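Local coordinates for protein endo-beta-mannanase (Rhizomucor miehei, PDB 4QP0) that probably hydrolyses internal beta-1,4-mannosidic linkages in mannans, galactomannans and glucomannans, as a secreted fungal glycoside hydrolase of family 5, at residues R88-I93 with R152-T157; K102-L107 with T166-E171; K17-E22 with L49-T54. One frame throughout, in Å; residues are numbered along the deposited sequence.

Overall arrangement
All three contacts belong to the TIM barrel of this family 5 glycoside hydrolase. Interaction 3 comes first along the chain and joins the two strands of a beta-alpha-beta unit, 17-25 and 51-55, with helix 34-47 between them. Interactions 1 and 2 follow, their segments alternating, as helix 87-98 leads into strand 102-106. Strand 102-106 lies between 51-55 and 167-171, so interactions 2 and 3, with centres about 11 Å apart, share one sheet and are tied by the Arg53-Glu171 salt bridge. Interaction 1 lies in the outer layer, centred about 13 Å from interaction 2; Ile89 and Ile93 pack inward on Phe105. Together they tie inner strands to one another and to the helical layer, as in a (beta/alpha)8 barrel.

Interaction 1: R88-I93 with R152-T157; sequences RIDYII and RENSLT
Asp90 projects from helix 87-98 into the curve of the loop 152-157, its CB packed against Asn154 OD1 and its carboxylate taken up by donors from Arg152 and Ser155. Arg152 grips it side-on with two nitrogens in a salt bridge: NE reaches Asp90 OD1 at 2.9 Å and NH2 reaches Asp90 OD2 at 2.8 Å. Both oxygens lie close to the guanidinium plane, but the carboxylate is turned 33° from that plane, so the fork is twisted: NE meets OD1 on its syn side, whereas NH2 comes to OD2 from well above the carboxylate plane. The long arginine suits this place because its chain, extended from CG to NE, carries the charge from the end of helix 136-151 across to the neighbouring helix.

Ser155 supplies two more bonds to the same oxygen. Its OG donates to the anti lone pair of Asp90 OD2, and its backbone N comes from above the carboxylate plane, 2.8 Å from Asp90 OD2. A chi1 of 72° keeps the hydroxyl close to its own N-H, and both serve one acceptor. Asn154 shapes the turn: its OD1 accepts from Leu156 N in an Asx turn, while ND2 gives a weak bond to Asp90 O. Beyond it, Leu156 CD1 rests 3.9 Å from Tyr91 CB, near the plane of the tyrosine ring.

Tyr161 OH also bonds Asp90 OD1. With three donors on OD2 and two on OD1, the buried carboxylate is probably held ionised, the main polar tie between this loop and helix 87-98.

Interaction 2: K102-L107 with T166-E171; sequences KLIFTL and TIFGWE
Two neighbouring parallel strands of the TIM barrel, 102-106 and 167-171, meet here, with a beta bulge that shifts the register between Leu103 and Ile104. Backbone bonds form a ladder from Leu103 N to Thr166 O up to Leu107 N to Glu171 O. At the bulge, Leu103 O receives Phe168 N, and Gly169 O then takes Phe105 N at 3.3 Å.

Apolar contacts occupy both faces. On one, Phe105 CB lies 3.7 Å from Trp170 CZ3, while the Phe105 ring and the six-membered ring of Trp170 are nearly parallel (23°) but slid so far apart that they barely overlap. Ile167 CG1 comes to the edge of the Phe105 ring; helices 87-98 and 136-151 pack on this face, Ile89 against Phe105 and Val149 against Trp170. On the other, Ile104 CG1 touches Phe168 CB at 3.7 Å and its CD1 lies over one face of the Phe168 ring, toward the rim. A branched residue suits this position, since Ile104 CG2 meanwhile packs on Glu171 CG.

Among the polar side chains, Glu171 reaches to Arg53 NE on strand 51-55, a salt bridge through OE1, and Thr106 OG1 donates to Glu171 OE1 on its anti side, 3.1 Å away.

Interaction 3: K17-E22 with L49-T54; sequences KPFYFE and LPVVRT
Phe21 CB meets Pro50 CG at 3.6 Å, where strand 17-25 comes up to the start of strand 51-55 in this beta-alpha-beta unit of the barrel. From there a chi1 of 62° tips the ring over the strand's own backbone and towards Val51. Ring atom CD1 touches both CB and CG2 of Val51, CE1 approaches Val51 CB to 3.7 Å, and CZ at the far end still meets CG2. That methyl group sits over the middle of the ring, 3.9 Å from its centroid and 13° off the normal, a CH-pi contact for which a flat ring and a compact branched valine are well matched.

Phe19 flanks the pair: its CZ lies 3.9 Å from Pro50 CG and its CE2 touches Val51 CG2, so one methyl serves two rings. At the other end Leu49 CD2 crosses the Glu22 side chain, 3.8 Å from Glu22 CG, and comes still closer, 3.1 Å, to Glu22 O.

No hydrogen bond joins the two segments, although Val51 pairs by backbone with Thr24, two residues past the end of segment 17-22. Within these residues, cohesion therefore rests mainly on apolar packing and a CH-pi contact, with Glu22 O against CH groups of Leu49 and Pro50.

Interaction 1: R88-I93 with R152-T157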
# COMPACT_ATOMS: atom_id res chain seq x y z
N ARG A 88 1.03 8.16 -17.44
CA ARG A 88 0.45 6.84 -17.21
C ARG A 88 -0.41 6.82 -15.93
O ARG A 88 -1.44 6.13 -15.87
CB ARG A 88 1.54 5.77 -17.13
CG ARG A 88 2.12 5.33 -18.47
CD ARG A 88 3.03 4.13 -18.29
NE ARG A 88 3.30 3.45 -19.55
CZ ARG A 88 2.59 2.43 -20.03
NH1 ARG A 88 1.54 1.94 -19.36
NH2 ARG A 88 2.92 1.88 -21.19
N ILE A 89 0.03 7.56 -14.91
CA ILE A 89 -0.75 7.67 -13.68
C ILE A 89 -2.02 8.48 -13.95
O ILE A 89 -3.11 8.07 -13.53
CB ILE A 89 0.08 8.25 -12.51
CG1 ILE A 89 1.30 7.38 -12.22
CG2 ILE A 89 -0.77 8.41 -11.25
CD1 ILE A 89 0.99 5.93 -11.88
N ASP A 90 -1.87 9.60 -14.68
CA ASP A 90 -3.00 10.44 -15.08
C ASP A 90 -4.10 9.58 -15.70
O ASP A 90 -5.28 9.75 -15.39
CB ASP A 90 -2.56 11.51 -16.09
CG ASP A 90 -1.66 12.62 -15.47
OD1 ASP A 90 -1.37 12.61 -14.26
OD2 ASP A 90 -1.26 13.51 -16.23
N TYR A 91 -3.71 8.66 -16.58
CA TYR A 91 -4.67 7.81 -17.25
C TYR A 91 -5.32 6.82 -16.28
O TYR A 91 -6.52 6.54 -16.39
CB TYR A 91 -4.02 7.08 -18.43
CG TYR A 91 -5.00 6.23 -19.22
CD1 TYR A 91 -5.89 6.81 -20.13
CD2 TYR A 91 -5.06 4.85 -19.03
CE1 TYR A 91 -6.80 6.02 -20.84
CE2 TYR A 91 -5.96 4.06 -19.73
CZ TYR A 91 -6.82 4.65 -20.63
OH TYR A 91 -7.71 3.86 -21.32
N ILE A 92 -4.54 6.32 -15.33
CA ILE A 92 -5.06 5.40 -14.32
C ILE A 92 -6.13 6.09 -13.47
O ILE A 92 -7.23 5.55 -13.30
CB ILE A 92 -3.93 4.82 -13.44
CG1 ILE A 92 -3.11 3.82 -14.25
CG2 ILE A 92 -4.51 4.13 -12.21
CD1 ILE A 92 -1.75 3.51 -13.65
N ILE A 93 -5.81 7.28 -12.97
CA ILE A 93 -6.75 8.07 -12.16
C ILE A 93 -8.04 8.35 -12.92
O ILE A 93 -9.11 8.42 -12.32
CB ILE A 93 -6.14 9.42 -11.73
CG1 ILE A 93 -4.80 9.21 -11.00
CG2 ILE A 93 -7.10 10.19 -10.83
CD1 ILE A 93 -4.05 10.50 -10.74
N ARG A 152 1.17 17.65 -9.03
CA ARG A 152 0.95 17.41 -10.45
C ARG A 152 -0.49 17.67 -10.85
O ARG A 152 -1.42 17.20 -10.19
CB ARG A 152 1.34 15.98 -10.84
CG ARG A 152 1.40 15.78 -12.35
CD ARG A 152 1.54 14.33 -12.77
NE ARG A 152 1.13 14.13 -14.17
CZ ARG A 152 1.85 14.48 -15.23
NH1 ARG A 152 3.04 15.05 -15.09
NH2 ARG A 152 1.38 14.26 -16.44
N GLU A 153 -0.68 18.43 -11.93
CA GLU A 153 -1.99 18.53 -12.57
C GLU A 153 -2.21 17.30 -13.46
O GLU A 153 -1.30 16.87 -14.19
CB GLU A 153 -2.08 19.80 -13.42
CG GLU A 153 -3.47 20.07 -13.99
CD GLU A 153 -3.50 21.25 -14.94
OE1 GLU A 153 -2.92 21.15 -16.04
OE2 GLU A 153 -4.11 22.28 -14.58
N ASN A 154 -3.41 16.74 -13.41
CA ASN A 154 -3.76 15.62 -14.27
C ASN A 154 -3.87 16.15 -15.68
O ASN A 154 -4.75 16.96 -15.97
CB ASN A 154 -5.08 15.00 -13.82
CG ASN A 154 -5.33 13.65 -14.46
OD1 ASN A 154 -5.31 13.50 -15.69
ND2 ASN A 154 -5.58 12.65 -13.63
N SER A 155 -2.99 15.69 -16.57
CA SER A 155 -2.96 16.20 -17.94
C SER A 155 -4.18 15.80 -18.78
O SER A 155 -4.40 16.35 -19.86
CB SER A 155 -1.65 15.80 -18.64
OG SER A 155 -1.62 14.42 -18.95
N LEU A 156 -4.98 14.86 -18.27
CA LEU A 156 -6.21 14.46 -18.95
C LEU A 156 -7.49 15.04 -18.34
O LEU A 156 -8.52 15.09 -19.01
CB LEU A 156 -6.30 12.93 -19.04
CG LEU A 156 -5.09 12.23 -19.69
CD1 LEU A 156 -5.10 10.74 -19.39
CD2 LEU A 156 -4.96 12.49 -21.19
N THR A 157 -7.43 15.50 -17.09
CA THR A 157 -8.64 15.99 -16.40
C THR A 157 -8.48 17.34 -15.69
O THR A 157 -9.46 17.90 -15.18
CB THR A 157 -9.19 14.98 -15.37
OG1 THR A 157 -8.20 14.72 -14.36
CG2 THR A 157 -9.60 13.66 -16.04

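Interaction 2: K102-L107 with T166-E171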
# COMPACT_ATOMS: atom_id res chain seq x y z
N LYS A 102 -11.70 3.98 -6.35
CA LYS A 102 -10.79 4.82 -5.59
C LYS A 102 -9.38 4.19 -5.55
O LYS A 102 -9.23 2.98 -5.70
CB LYS A 102 -11.36 5.02 -4.19
CG LYS A 102 -12.65 5.83 -4.18
CD LYS A 102 -12.48 7.13 -3.41
CE LYS A 102 -13.80 7.87 -3.20
NZ LYS A 102 -13.99 8.96 -4.20
N LEU A 103 -8.36 5.02 -5.35
CA LEU A 103 -6.97 4.57 -5.47
C LEU A 103 -6.14 4.81 -4.23
O LEU A 103 -6.15 5.91 -3.70
CB LEU A 103 -6.29 5.28 -6.64
CG LEU A 103 -6.69 4.96 -8.08
CD1 LEU A 103 -6.32 6.13 -8.97
CD2 LEU A 103 -6.03 3.69 -8.59
N ILE A 104 -5.43 3.79 -3.77
CA ILE A 104 -4.42 3.96 -2.71
C ILE A 104 -3.04 3.93 -3.36
O ILE A 104 -2.58 2.88 -3.80
CB ILE A 104 -4.53 2.87 -1.61
CG1 ILE A 104 -5.90 2.94 -0.90
CG2 ILE A 104 -3.44 3.04 -0.58
CD1 ILE A 104 -6.14 1.81 0.09
N PHE A 105 -2.39 5.08 -3.43
CA PHE A 105 -1.09 5.19 -4.09
C PHE A 105 0.04 5.03 -3.10
O PHE A 105 0.11 5.76 -2.10
CB PHE A 105 -0.94 6.54 -4.81
CG PHE A 105 -1.61 6.60 -6.17
CD1 PHE A 105 -1.36 5.63 -7.14
CD2 PHE A 105 -2.45 7.65 -6.50
CE1 PHE A 105 -1.96 5.69 -8.39
CE2 PHE A 105 -3.06 7.73 -7.75
CZ PHE A 105 -2.81 6.75 -8.69
N THR A 106 0.93 4.08 -3.36
CA THR A 106 2.10 3.86 -2.52
C THR A 106 3.29 4.57 -3.16
O THR A 106 3.55 4.41 -4.35
CB THR A 106 2.37 2.35 -2.33
OG1 THR A 106 1.16 1.70 -1.90
CG2 THR A 106 3.45 2.10 -1.29
N LEU A 107 4.00 5.37 -2.38
CA LEU A 107 4.95 6.33 -2.96
C LEU A 107 6.40 5.88 -3.05
O LEU A 107 7.25 6.57 -3.63
CB LEU A 107 4.86 7.67 -2.23
CG LEU A 107 3.59 8.49 -2.47
CD1 LEU A 107 3.42 9.54 -1.39
CD2 LEU A 107 3.58 9.14 -3.85
N THR A 166 -10.78 11.10 -6.39
CA THR A 166 -10.59 9.73 -6.88
C THR A 166 -9.51 8.98 -6.09
O THR A 166 -9.57 7.75 -5.95
CB THR A 166 -10.21 9.73 -8.37
OG1 THR A 166 -11.09 10.61 -9.09
CG2 THR A 166 -10.32 8.33 -8.93
N ILE A 167 -8.53 9.72 -5.59
CA ILE A 167 -7.48 9.17 -4.75
C ILE A 167 -8.00 8.96 -3.33
O ILE A 167 -8.52 9.90 -2.70
CB ILE A 167 -6.23 10.09 -4.74
CG1 ILE A 167 -5.58 10.12 -6.12
CG2 ILE A 167 -5.21 9.61 -3.71
CD1 ILE A 167 -4.65 11.29 -6.33
N PHE A 168 -7.87 7.73 -2.85
CA PHE A 168 -8.27 7.33 -1.50
C PHE A 168 -7.33 7.95 -0.48
O PHE A 168 -7.78 8.57 0.49
CB PHE A 168 -8.20 5.81 -1.38
CG PHE A 168 -8.76 5.26 -0.09
CD1 PHE A 168 -9.99 4.62 -0.07
CD2 PHE A 168 -8.02 5.33 1.10
CE1 PHE A 168 -10.51 4.09 1.10
CE2 PHE A 168 -8.54 4.80 2.27
CZ PHE A 168 -9.78 4.18 2.27
N GLY A 169 -6.03 7.79 -0.70
CA GLY A 169 -5.04 8.31 0.23
C GLY A 169 -3.65 7.91 -0.18
O GLY A 169 -3.48 7.05 -1.04
N TRP A 170 -2.67 8.56 0.44
CA TRP A 170 -1.24 8.29 0.20
C TRP A 170 -0.63 7.32 1.17
O TRP A 170 -0.91 7.36 2.37
CB TRP A 170 -0.46 9.59 0.27
CG TRP A 170 -1.00 10.65 -0.63
CD1 TRP A 170 -1.67 11.81 -0.27
CD2 TRP A 170 -0.97 10.66 -2.10
NE1 TRP A 170 -2.04 12.53 -1.39
CE2 TRP A 170 -1.64 11.89 -2.52
CE3 TRP A 170 -0.45 9.80 -3.08
CZ2 TRP A 170 -1.79 12.24 -3.86
CZ3 TRP A 170 -0.59 10.16 -4.42
CH2 TRP A 170 -1.25 11.35 -4.81
N GLU A 171 0.24 6.45 0.67
CA GLU A 171 1.06 5.61 1.53
C GLU A 171 2.51 5.96 1.32
O GLU A 171 2.98 6.05 0.18
CB GLU A 171 0.83 4.13 1.23
CG GLU A 171 -0.61 3.70 1.35
CD GLU A 171 -0.75 2.22 1.64
OE1 GLU A 171 -0.08 1.40 0.95
OE2 GLU A 171 -1.51 1.88 2.56

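Interaction 3: K17-E22 with L49-T54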
# COMPACT_ATOMS: atom_id res chain seq x y z
N LYS A 17 -21.83 8.42 5.26
CA LYS A 17 -21.94 7.02 5.66
C LYS A 17 -20.59 6.35 5.96
O LYS A 17 -19.56 6.73 5.41
CB LYS A 17 -22.72 6.22 4.61
CG LYS A 17 -24.08 6.80 4.29
CD LYS A 17 -25.16 5.72 4.30
CE LYS A 17 -26.54 6.33 4.15
NZ LYS A 17 -26.83 6.69 2.73
N PRO A 18 -20.60 5.34 6.86
CA PRO A 18 -19.42 4.50 7.07
C PRO A 18 -19.11 3.66 5.82
O PRO A 18 -20.03 3.26 5.10
CB PRO A 18 -19.82 3.61 8.25
CG PRO A 18 -20.90 4.37 8.95
CD PRO A 18 -21.66 5.04 7.85
N PHE A 19 -17.83 3.40 5.60
CA PHE A 19 -17.36 2.77 4.37
C PHE A 19 -16.52 1.52 4.67
O PHE A 19 -15.32 1.61 4.98
CB PHE A 19 -16.57 3.81 3.54
CG PHE A 19 -16.18 3.36 2.16
CD1 PHE A 19 -17.01 2.52 1.40
CD2 PHE A 19 -15.00 3.83 1.58
CE1 PHE A 19 -16.64 2.13 0.12
CE2 PHE A 19 -14.63 3.44 0.30
CZ PHE A 19 -15.45 2.59 -0.44
N TYR A 20 -17.17 0.36 4.62
CA TYR A 20 -16.50 -0.94 4.72
C TYR A 20 -16.34 -1.49 3.31
O TYR A 20 -17.29 -1.43 2.52
CB TYR A 20 -17.30 -1.94 5.56
CG TYR A 20 -17.41 -1.60 7.03
CD1 TYR A 20 -16.44 -2.01 7.94
CD2 TYR A 20 -18.50 -0.89 7.53
CE1 TYR A 20 -16.53 -1.70 9.29
CE2 TYR A 20 -18.61 -0.58 8.87
CZ TYR A 20 -17.61 -0.99 9.75
OH TYR A 20 -17.72 -0.68 11.09
N PHE A 21 -15.16 -2.01 2.99
CA PHE A 21 -14.93 -2.55 1.66
C PHE A 21 -13.93 -3.70 1.64
O PHE A 21 -13.10 -3.84 2.53
CB PHE A 21 -14.49 -1.45 0.70
CG PHE A 21 -13.18 -0.79 1.07
CD1 PHE A 21 -11.98 -1.26 0.57
CD2 PHE A 21 -13.17 0.34 1.90
CE1 PHE A 21 -10.78 -0.63 0.90
CE2 PHE A 21 -11.98 0.97 2.22
CZ PHE A 21 -10.78 0.48 1.72
N GLU A 22 -14.05 -4.55 0.62
CA GLU A 22 -12.94 -5.37 0.18
C GLU A 22 -12.35 -4.67 -1.03
O GLU A 22 -13.07 -4.34 -1.97
CB GLU A 22 -13.38 -6.79 -0.17
CG GLU A 22 -12.25 -7.67 -0.69
CD GLU A 22 -12.75 -9.00 -1.25
OE1 GLU A 22 -13.91 -9.36 -0.98
OE2 GLU A 22 -11.97 -9.67 -1.96
N LEU A 49 -15.70 -4.51 -6.09
CA LEU A 49 -14.56 -3.91 -5.38
C LEU A 49 -14.52 -2.42 -5.70
O LEU A 49 -14.43 -2.06 -6.87
CB LEU A 49 -13.25 -4.58 -5.82
CG LEU A 49 -13.07 -6.09 -5.66
CD1 LEU A 49 -11.85 -6.55 -6.45
CD2 LEU A 49 -12.97 -6.52 -4.21
N PRO A 50 -14.61 -1.56 -4.67
CA PRO A 50 -14.61 -0.12 -4.90
C PRO A 50 -13.24 0.57 -4.75
O PRO A 50 -13.13 1.76 -5.06
CB PRO A 50 -15.57 0.40 -3.82
CG PRO A 50 -15.41 -0.57 -2.70
CD PRO A 50 -14.93 -1.89 -3.27
N VAL A 51 -12.23 -0.16 -4.28
CA VAL A 51 -10.91 0.44 -4.05
C VAL A 51 -9.79 -0.46 -4.57
O VAL A 51 -9.86 -1.68 -4.42
CB VAL A 51 -10.64 0.73 -2.54
CG1 VAL A 51 -9.23 1.27 -2.33
CG2 VAL A 51 -11.66 1.71 -1.98
N VAL A 52 -8.76 0.15 -5.15
CA VAL A 52 -7.55 -0.58 -5.51
C VAL A 52 -6.26 0.11 -5.01
O VAL A 52 -6.11 1.34 -5.09
CB VAL A 52 -7.54 -0.93 -7.02
CG1 VAL A 52 -7.48 0.32 -7.89
CG2 VAL A 52 -6.41 -1.90 -7.37
N ARG A 53 -5.36 -0.69 -4.45
CA ARG A 53 -4.06 -0.24 -4.01
C ARG A 53 -3.05 -0.56 -5.10
O ARG A 53 -3.10 -1.64 -5.69
CB ARG A 53 -3.68 -0.97 -2.73
CG ARG A 53 -2.39 -0.49 -2.09
CD ARG A 53 -2.23 -1.12 -0.73
NE ARG A 53 -0.89 -0.91 -0.20
CZ ARG A 53 0.14 -1.72 -0.41
NH1 ARG A 53 -0.01 -2.83 -1.14
NH2 ARG A 53 1.32 -1.43 0.12
N THR A 54 -2.16 0.39 -5.38
CA THR A 54 -1.20 0.24 -6.48
C THR A 54 0.02 1.15 -6.33
O THR A 54 0.01 2.09 -5.55
CB THR A 54 -1.89 0.46 -7.86
OG1 THR A 54 -0.95 0.22 -8.92
CG2 THR A 54 -2.46 1.86 -7.99